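Local coordinates for adenosylmethionine-8-amino-7-oxononanoate aminotransferase (Methanocaldococcus jannaschii, PDB 6ZHK), which probably transfers the amino group of S-adenosyl-L-methionine to 8-amino-7-oxononanoate in biotin biosynthesis, as a pyridoxal-phosphate-dependent class-III aminotransferase, at residues A[153-158]-A[170-175]; A[163-168]-A[178-183]; A[230-235]-A[264-269]. One frame throughout, in Å; residues are numbered along the deposited sequence. Where two conformers were deposited one is given.

Contact 1. Residues A[153-158]-A[170-175]; sequences EGYHGD and LFHGVF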
loop_
_atom_site.group_PDB
_atom_site.type_symbol
_atom_site.label_atom_id
_atom_site.label_comp_id
_atom_site.label_asym_id
_atom_site.label_seq_id
_atom_site.Cartn_x
_atom_site.Cartn_y
_atom_site.Cartn_z
ATOM N N GLU A 153 -8.957 20.643 4.236
ATOM C CA GLU A 153 -9.288 19.704 5.303
ATOM C C GLU A 153 -9.686 18.347 4.737
ATOM O O GLU A 153 -9.979 17.446 5.525
ATOM C CB GLU A 153 -10.454 20.181 6.198
ATOM C CG GLU A 153 -10.181 21.396 7.095
ATOM C CD GLU A 153 -11.408 21.995 7.808
ATOM O OE1 GLU A 153 -12.503 21.349 7.848
ATOM O OE2 GLU A 153 -11.295 23.140 8.303
ATOM N N GLY A 154 -9.738 18.158 3.414
ATOM C CA GLY A 154 -10.005 16.819 2.899
ATOM C C GLY A 154 -8.808 15.888 3.159
ATOM O O GLY A 154 -7.694 16.359 3.367
ATOM N N TYR A 155 -9.027 14.573 3.099
ATOM C CA TYR A 155 -7.968 13.643 3.458
ATOM C C TYR A 155 -8.125 12.424 2.545
ATOM O O TYR A 155 -9.229 11.918 2.404
ATOM C CB TYR A 155 -8.117 13.211 4.928
ATOM C CG TYR A 155 -7.087 12.168 5.300
ATOM C CD1 TYR A 155 -5.801 12.539 5.661
ATOM C CD2 TYR A 155 -7.413 10.811 5.293
ATOM C CE1 TYR A 155 -4.815 11.596 5.921
ATOM C CE2 TYR A 155 -6.460 9.852 5.620
ATOM C CZ TYR A 155 -5.169 10.261 5.918
ATOM O OH TYR A 155 -4.249 9.301 6.226
ATOM N N HIS A 156 -6.992 11.967 1.956
ATOM C CA HIS A 156 -6.965 10.890 0.978
ATOM C C HIS A 156 -5.840 9.906 1.275
ATOM O O HIS A 156 -5.692 8.930 0.533
ATOM C CB HIS A 156 -6.864 11.499 -0.436
ATOM C CG HIS A 156 -8.145 12.222 -0.760
ATOM N ND1 HIS A 156 -9.348 11.578 -0.860
ATOM C CD2 HIS A 156 -8.409 13.514 -0.936
ATOM C CE1 HIS A 156 -10.324 12.449 -1.054
ATOM N NE2 HIS A 156 -9.767 13.629 -1.177
ATOM N N GLY A 157 -5.123 10.110 2.388
ATOM C CA GLY A 157 -4.036 9.213 2.733
ATOM C C GLY A 157 -2.728 9.967 2.895
ATOM O O GLY A 157 -2.673 11.193 2.704
ATOM N N ASP A 158 -1.645 9.195 3.089
ATOM C CA ASP A 158 -0.417 9.826 3.562
ATOM C C ASP A 158 0.778 9.664 2.608
ATOM O O ASP A 158 1.862 10.174 2.926
ATOM C CB ASP A 158 0.044 9.213 4.893
ATOM C CG ASP A 158 -1.003 9.327 5.986
ATOM O OD1 ASP A 158 -1.713 10.350 5.995
ATOM O OD2 ASP A 158 -1.161 8.337 6.695
ATOM N N LEU A 170 -2.433 20.001 9.108
ATOM C CA LEU A 170 -1.709 19.590 10.308
ATOM C C LEU A 170 -0.855 18.365 9.993
ATOM O O LEU A 170 0.307 18.315 10.415
ATOM C CB LEU A 170 -2.704 19.251 11.439
ATOM C CG LEU A 170 -2.102 18.689 12.732
ATOM C CD1 LEU A 170 -1.271 19.701 13.523
ATOM C CD2 LEU A 170 -3.212 18.054 13.604
ATOM N N PHE A 171 -1.491 17.357 9.355
ATOM C CA PHE A 171 -0.779 16.094 9.111
ATOM C C PHE A 171 0.340 16.215 8.062
ATOM O O PHE A 171 1.387 15.532 8.163
ATOM C CB PHE A 171 -1.759 14.988 8.676
ATOM C CG PHE A 171 -2.836 14.629 9.671
ATOM C CD1 PHE A 171 -2.682 14.925 11.030
ATOM C CD2 PHE A 171 -4.029 14.047 9.235
ATOM C CE1 PHE A 171 -3.666 14.581 11.951
ATOM C CE2 PHE A 171 -5.016 13.740 10.165
ATOM C CZ PHE A 171 -4.835 13.993 11.509
ATOM N N HIS A 172 0.088 17.009 7.004
ATOM C CA HIS A 172 0.942 16.933 5.819
ATOM C C HIS A 172 1.621 18.264 5.433
ATOM O O HIS A 172 2.456 18.281 4.539
ATOM C CB HIS A 172 0.052 16.499 4.647
ATOM C CG HIS A 172 -0.669 15.210 4.893
ATOM N ND1 HIS A 172 -1.919 14.942 4.322
ATOM C CD2 HIS A 172 -0.261 14.084 5.473
ATOM C CE1 HIS A 172 -2.253 13.701 4.642
ATOM N NE2 HIS A 172 -1.248 13.150 5.327
ATOM N N GLY A 173 1.297 19.366 6.121
ATOM C CA GLY A 173 1.759 20.714 5.826
ATOM C C GLY A 173 3.293 20.831 5.778
ATOM O O GLY A 173 3.843 21.555 4.929
ATOM N N VAL A 174 3.980 20.161 6.680
ATOM C CA VAL A 174 5.440 20.177 6.627
ATOM C C VAL A 174 6.030 19.639 5.303
ATOM O O VAL A 174 7.165 19.979 4.918
ATOM C CB VAL A 174 5.998 19.462 7.860
ATOM C CG1 VAL A 174 5.770 17.947 7.845
ATOM C CG2 VAL A 174 7.485 19.805 8.046
ATOM N N PHE A 175 5.297 18.750 4.615
ATOM C CA PHE A 175 5.809 18.114 3.391
ATOM C C PHE A 175 5.601 18.965 2.133
ATOM O O PHE A 175 5.906 18.499 1.023
ATOM C CB PHE A 175 5.204 16.709 3.269
ATOM C CG PHE A 175 5.632 15.821 4.397
ATOM C CD1 PHE A 175 6.951 15.357 4.467
ATOM C CD2 PHE A 175 4.776 15.529 5.450
ATOM C CE1 PHE A 175 7.381 14.604 5.553
ATOM C CE2 PHE A 175 5.209 14.750 6.511
ATOM C CZ PHE A 175 6.505 14.297 6.558
#

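Contact 2. Residues A[163-168]-A[178-183]; sequences MSVGGS and LLFKGY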
loop_
_atom_site.group_PDB
_atom_site.type_symbol
_atom_site.label_atom_id
_atom_site.label_comp_id
_atom_site.label_asym_id
_atom_site.label_seq_id
_atom_site.Cartn_x
_atom_site.Cartn_y
_atom_site.Cartn_z
ATOM N N MET A 163 -1.209 12.934 -0.256
ATOM C CA MET A 163 -1.080 14.153 0.563
ATOM C C MET A 163 -1.307 15.398 -0.326
ATOM O O MET A 163 -1.819 16.387 0.175
ATOM C CB MET A 163 0.335 14.300 1.181
ATOM C CG MET A 163 0.602 13.314 2.292
ATOM S SD MET A 163 2.124 13.787 3.173
ATOM C CE MET A 163 3.382 13.251 2.005
ATOM N N SER A 164 -0.810 15.394 -1.570
ATOM C CA SER A 164 -0.862 16.576 -2.463
ATOM C C SER A 164 -2.320 16.967 -2.679
ATOM O O SER A 164 -2.653 18.147 -2.585
ATOM C CB SER A 164 -0.221 16.347 -3.843
ATOM O OG SER A 164 1.155 16.059 -3.638
ATOM N N VAL A 165 -3.163 15.961 -2.883
ATOM C CA VAL A 165 -4.536 16.291 -3.268
ATOM C C VAL A 165 -5.401 16.486 -2.043
ATOM O O VAL A 165 -6.521 17.053 -2.141
ATOM C CB VAL A 165 -5.170 15.297 -4.244
ATOM C CG1 VAL A 165 -4.483 15.271 -5.605
ATOM C CG2 VAL A 165 -5.336 13.899 -3.644
ATOM N N GLY A 166 -4.886 16.002 -0.898
ATOM C CA GLY A 166 -5.593 16.193 0.366
ATOM C C GLY A 166 -5.437 17.646 0.790
ATOM O O GLY A 166 -4.626 18.392 0.202
ATOM N N GLY A 167 -6.165 18.011 1.832
ATOM C CA GLY A 167 -6.064 19.348 2.366
ATOM C C GLY A 167 -5.757 19.318 3.863
ATOM O O GLY A 167 -6.221 20.206 4.587
ATOM N N SER A 168 -4.942 18.323 4.312
ATOM C CA SER A 168 -4.789 18.130 5.755
ATOM C C SER A 168 -3.529 18.857 6.239
ATOM O O SER A 168 -2.442 18.255 6.326
ATOM C CB SER A 168 -4.768 16.646 6.121
ATOM O OG SER A 168 -5.964 16.008 5.712
ATOM N N LEU A 178 7.475 18.833 -1.243
ATOM C CA LEU A 178 7.458 17.581 -1.991
ATOM C C LEU A 178 6.113 17.365 -2.691
ATOM O O LEU A 178 5.967 16.421 -3.472
ATOM C CB LEU A 178 7.665 16.389 -1.071
ATOM C CG LEU A 178 8.880 16.420 -0.153
ATOM C CD1 LEU A 178 8.903 15.112 0.661
ATOM C CD2 LEU A 178 10.141 16.655 -0.989
ATOM N N LEU A 179 5.152 18.241 -2.432
ATOM C CA LEU A 179 3.808 17.977 -2.952
ATOM C C LEU A 179 3.580 18.718 -4.274
ATOM O O LEU A 179 4.105 19.815 -4.477
ATOM C CB LEU A 179 2.800 18.478 -1.933
ATOM C CG LEU A 179 2.964 17.966 -0.495
ATOM C CD1 LEU A 179 1.786 18.512 0.361
ATOM C CD2 LEU A 179 2.973 16.431 -0.510
ATOM N N PHE A 180 2.790 18.112 -5.162
ATOM C CA PHE A 180 2.470 18.804 -6.403
ATOM C C PHE A 180 1.267 19.688 -6.100
ATOM O O PHE A 180 0.492 19.366 -5.205
ATOM C CB PHE A 180 2.249 17.854 -7.597
ATOM C CG PHE A 180 1.178 16.812 -7.395
ATOM C CD1 PHE A 180 -0.168 17.133 -7.545
ATOM C CD2 PHE A 180 1.516 15.523 -7.029
ATOM C CE1 PHE A 180 -1.153 16.177 -7.387
ATOM C CE2 PHE A 180 0.533 14.565 -6.835
ATOM C CZ PHE A 180 -0.810 14.884 -7.052
ATOM N N LYS A 181 1.129 20.818 -6.824
ATOM C CA LYS A 181 0.250 21.871 -6.363
ATOM C C LYS A 181 -1.074 21.883 -7.130
ATOM O O LYS A 181 -1.181 21.489 -8.290
ATOM C CB LYS A 181 0.991 23.220 -6.414
ATOM C CG LYS A 181 2.301 23.272 -5.638
ATOM C CD LYS A 181 2.058 22.955 -4.158
ATOM C CE LYS A 181 3.283 23.100 -3.246
ATOM N NZ LYS A 181 4.395 22.231 -3.707
ATOM N N GLY A 182 -2.089 22.484 -6.518
ATOM C CA GLY A 182 -3.395 22.574 -7.162
ATOM C C GLY A 182 -4.212 23.663 -6.475
ATOM O O GLY A 182 -3.641 24.606 -5.950
ATOM N N TYR A 183 -5.537 23.499 -6.437
ATOM C CA TYR A 183 -6.451 24.479 -5.868
ATOM C C TYR A 183 -7.323 23.814 -4.809
ATOM O O TYR A 183 -7.836 22.703 -5.022
ATOM C CB TYR A 183 -7.380 24.979 -6.969
ATOM C CG TYR A 183 -6.575 25.582 -8.104
ATOM C CD1 TYR A 183 -6.022 26.852 -7.954
ATOM C CD2 TYR A 183 -6.315 24.882 -9.274
ATOM C CE1 TYR A 183 -5.232 27.412 -8.945
ATOM C CE2 TYR A 183 -5.535 25.436 -10.297
ATOM C CZ TYR A 183 -5.011 26.716 -10.125
ATOM O OH TYR A 183 -4.211 27.337 -11.031
HETATM O O HOH W 1 -0.728 20.271 -2.880
#

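Contact 3. Residues A[230-235]-A[264-269]; sequences CVILEG and IFILDE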
loop_
_atom_site.group_PDB
_atom_site.type_symbol
_atom_site.label_atom_id
_atom_site.label_comp_id
_atom_site.label_asym_id
_atom_site.label_seq_id
_atom_site.Cartn_x
_atom_site.Cartn_y
_atom_site.Cartn_z
ATOM N N CYS A 230 -8.130 16.527 -12.461
ATOM C CA CYS A 230 -9.258 15.972 -11.714
ATOM C C CYS A 230 -9.764 16.940 -10.642
ATOM O O CYS A 230 -9.117 17.941 -10.349
ATOM C CB CYS A 230 -8.826 14.674 -11.036
ATOM S SG CYS A 230 -7.719 14.960 -9.616
ATOM N N VAL A 231 -11.001 16.676 -10.169
ATOM C CA VAL A 231 -11.572 17.148 -8.920
ATOM C C VAL A 231 -11.725 15.885 -8.070
ATOM O O VAL A 231 -12.117 14.863 -8.598
ATOM C CB VAL A 231 -12.936 17.830 -9.139
ATOM C CG1 VAL A 231 -13.655 17.960 -7.782
ATOM C CG2 VAL A 231 -12.768 19.185 -9.853
ATOM N N ILE A 232 -11.269 15.891 -6.826
ATOM C CA ILE A 232 -11.366 14.721 -5.962
ATOM C C ILE A 232 -11.981 15.178 -4.647
ATOM O O ILE A 232 -11.628 16.273 -4.150
ATOM C CB ILE A 232 -10.017 14.005 -5.781
ATOM C CG1 ILE A 232 -10.217 12.805 -4.827
ATOM C CG2 ILE A 232 -8.992 14.970 -5.240
ATOM C CD1 ILE A 232 -8.954 11.920 -4.669
ATOM N N LEU A 233 -12.966 14.398 -4.168
ATOM C CA LEU A 233 -13.663 14.648 -2.908
ATOM C C LEU A 233 -13.857 13.316 -2.214
ATOM O O LEU A 233 -13.910 12.273 -2.883
ATOM C CB LEU A 233 -15.085 15.214 -3.230
ATOM C CG LEU A 233 -15.084 16.600 -3.888
ATOM C CD1 LEU A 233 -16.522 17.070 -4.178
ATOM C CD2 LEU A 233 -14.404 17.580 -2.963
ATOM N N GLU A 234 -14.100 13.363 -0.898
ATOM C CA GLU A 234 -14.545 12.177 -0.148
ATOM C C GLU A 234 -16.036 11.884 -0.406
ATOM O O GLU A 234 -16.764 12.752 -0.861
ATOM C CB GLU A 234 -14.292 12.439 1.344
ATOM C CG GLU A 234 -12.788 12.401 1.694
ATOM C CD GLU A 234 -12.458 12.852 3.112
ATOM O OE1 GLU A 234 -12.712 12.074 4.017
ATOM O OE2 GLU A 234 -12.079 14.041 3.310
ATOM N N GLY A 235 -16.518 10.690 -0.020
ATOM C CA GLY A 235 -17.863 10.222 -0.372
ATOM C C GLY A 235 -18.941 10.750 0.589
ATOM O O GLY A 235 -19.661 9.998 1.239
ATOM N N ILE A 264 -12.370 15.174 -15.081
ATOM C CA ILE A 264 -12.566 13.898 -14.365
ATOM C C ILE A 264 -12.918 14.170 -12.895
ATOM O O ILE A 264 -12.294 15.005 -12.214
ATOM C CB ILE A 264 -11.310 12.995 -14.468
ATOM C CG1 ILE A 264 -11.302 12.230 -15.795
ATOM C CG2 ILE A 264 -11.275 11.991 -13.307
ATOM C CD1 ILE A 264 -9.934 11.587 -16.080
ATOM N N PHE A 265 -13.938 13.426 -12.403
ATOM C CA PHE A 265 -14.324 13.543 -11.006
ATOM C C PHE A 265 -13.983 12.224 -10.317
ATOM O O PHE A 265 -14.444 11.158 -10.746
ATOM C CB PHE A 265 -15.833 13.840 -10.864
ATOM C CG PHE A 265 -16.319 13.958 -9.430
ATOM C CD1 PHE A 265 -15.518 14.532 -8.442
ATOM C CD2 PHE A 265 -17.579 13.510 -9.058
ATOM C CE1 PHE A 265 -15.959 14.647 -7.129
ATOM C CE2 PHE A 265 -18.024 13.601 -7.732
ATOM C CZ PHE A 265 -17.213 14.180 -6.777
ATOM N N ILE A 266 -13.113 12.294 -9.270
ATOM C CA ILE A 266 -12.722 11.131 -8.514
ATOM C C ILE A 266 -13.444 11.168 -7.189
ATOM O O ILE A 266 -13.342 12.163 -6.496
ATOM C CB ILE A 266 -11.192 11.183 -8.277
ATOM C CG1 ILE A 266 -10.467 11.274 -9.629
ATOM C CG2 ILE A 266 -10.823 9.971 -7.421
ATOM C CD1 ILE A 266 -8.898 11.219 -9.431
ATOM N N LEU A 267 -14.152 10.094 -6.830
ATOM C CA LEU A 267 -14.784 10.073 -5.512
ATOM C C LEU A 267 -14.053 9.030 -4.678
ATOM O O LEU A 267 -13.929 7.857 -5.053
ATOM C CB LEU A 267 -16.266 9.732 -5.630
ATOM C CG LEU A 267 -17.131 10.010 -4.400
ATOM C CD1 LEU A 267 -17.245 11.515 -4.201
ATOM C CD2 LEU A 267 -18.540 9.377 -4.578
ATOM N N ASP A 268 -13.552 9.497 -3.509
ATOM C CA ASP A 268 -12.850 8.608 -2.614
ATOM C C ASP A 268 -13.847 8.034 -1.594
ATOM O O ASP A 268 -14.186 8.709 -0.630
ATOM C CB ASP A 268 -11.714 9.379 -1.928
ATOM C CG ASP A 268 -11.012 8.558 -0.860
ATOM O OD1 ASP A 268 -11.462 7.416 -0.607
ATOM O OD2 ASP A 268 -9.972 9.055 -0.359
ATOM N N GLU A 269 -14.293 6.790 -1.807
ATOM C CA GLU A 269 -15.205 6.136 -0.856
ATOM C C GLU A 269 -14.435 5.096 -0.035
ATOM O O GLU A 269 -14.965 4.078 0.369
ATOM C CB GLU A 269 -16.392 5.556 -1.620
ATOM C CG GLU A 269 -17.330 6.646 -2.150
ATOM C CD GLU A 269 -18.801 6.250 -2.075
ATOM O OE1 GLU A 269 -19.260 5.819 -0.957
ATOM O OE2 GLU A 269 -19.492 6.324 -3.136
#

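Contact 1. Residues A[153-158]-A[170-175]
H172, on the short helix 169-172, puts its imidazole against D158 in a His-carboxylate hydrogen bond, tying that helix to the loop that follows strand 147-151 in this class-III aminotransferase. H172 NE2 gives its N-H to D158 OD1 over 2.9 Å (161° at the hydrogen), with OD1 at the edge of the imidazole, in its plane, and met on the anti side of the carboxylate. The same oxygen accepts from Y155 OH at 2.8 Å, which comes in from the opposite face of the carboxylate. Y25 OH is bonded there too, while D158 OD2 goes to G336 N of the second subunit, so the buried carboxylate is firmly gripped. Y155, a probable substrate-binding residue, meets H172 rim to rim, the two ring planes only 19° apart. Its CG stands anti to the backbone N (chi1 176°), which carries the phenol out along the loop to D158. Between these two segments the F171 side is the looser, with Y155 CE1 to F171 CD2 at 4.2 Å; the Y25 ring and Y334 of the second subunit also pack on F171. On the buried side, H172 CE1 lies 3.2 Å from G157 O.

Contact 2. Residues A[163-168]-A[178-183]
S164 lays its CB squarely over the ring of F180, a CH-pi contact with CB 3.4 Å from the ring centroid and 6° off the normal. The serine sits in the last turn of helix 160-165, and the contact packs that helix end against the extended chain leading into strand 183-185, the edge strand, within this chain, of the large sheet in the PLP-aminotransferase fold. From the same residue, OG accepts the backbone N-H of F180 at 3.0 Å between F180 N and S164 OG, a bent bond of 144°. OG also bonds to V160 O one turn back in the helix, so it links helix and loop. F180 CG stands between its own backbone N and carbonyl carbon (chi1 57°), and that turn folds the ring back beneath the serine. V165 CG1 reaches the far part of the ring, 3.9 Å from F180 CE1. The ring of F180 also packs on I130 of helix 122-140 and on L178 of the second subunit. At the other end of the contact, L179 lies across M163 at about a right angle, L179 CD2 against M163 CB at 3.8 Å. A water joins the two backbones, 2.9 Å from S164 O and 2.8 Å from F180 O.

Contact 3. Residues A[230-235]-A[264-269]
Two neighbouring parallel strands, 228-234 and 265-268, run together through the core of the large sheet, the axes of 230-234 and 265-268 inclined at 19°. V231 and L233 supply both N-H and C=O to the pairing. V231 N bonds to I264 O at 2.9 Å, and I266 N returns to V231 O at 2.8 Å in an almost straight line. One step on, the bond from L233 N to I266 O is longer at 3.2 Å, and D268 N closes on L233 O at 2.9 Å. On one face of the sheet F265 CG is anti to its backbone N (chi1 179°), which tips the phenyl over toward the other strand. There its CD1 edge lies 3.4 Å from V231 O, and its CE1 meets L233 CD1 at 3.9 Å. Helix 250-261, in the connection between the strands, packs on V231, L233 and F265. This is the seven-stranded sheet of the fold-type-I PLP enzymes, with helix 122-140 against the opposite face. On that face I266 CD1 rests on C230 CB at 3.8 Å and I266 CG2 touches I232 CD1 at 3.9 Å. Beyond these aliphatics E234 and D268 pair in register, their carboxylates apart: E234 OE1 goes to G239 N and OE2 to Y155 N. D268, probably the family's cofactor-binding aspartate, which pairs with the pyridine nitrogen, bonds through OD2 to H156 ND1 and through OD1 to V270 N.

All three contacts are buried. Contact 3 lies inside the sheet, two inner strands held by regular backbone bonds and apolar side chains, with no other chain touching them. Contacts 1 and 2 lie at the dimer interface and rest mainly on side-chain polar and ring contacts, a hydrogen-bonded carboxylate in contact 1 and a serine with an aromatic ring in contact 2. They interlock along the chain, for helix 160-165 leads into helix 169-172, and G167 pairs its backbone with E153 and G154 while M163 SD packs on H172 CD2. Contact 1 also borders the probable cofactor site, where its loop meets the polar end of contact 3. Contact 2 meets contact 3 by V165 CB on I232 CG2.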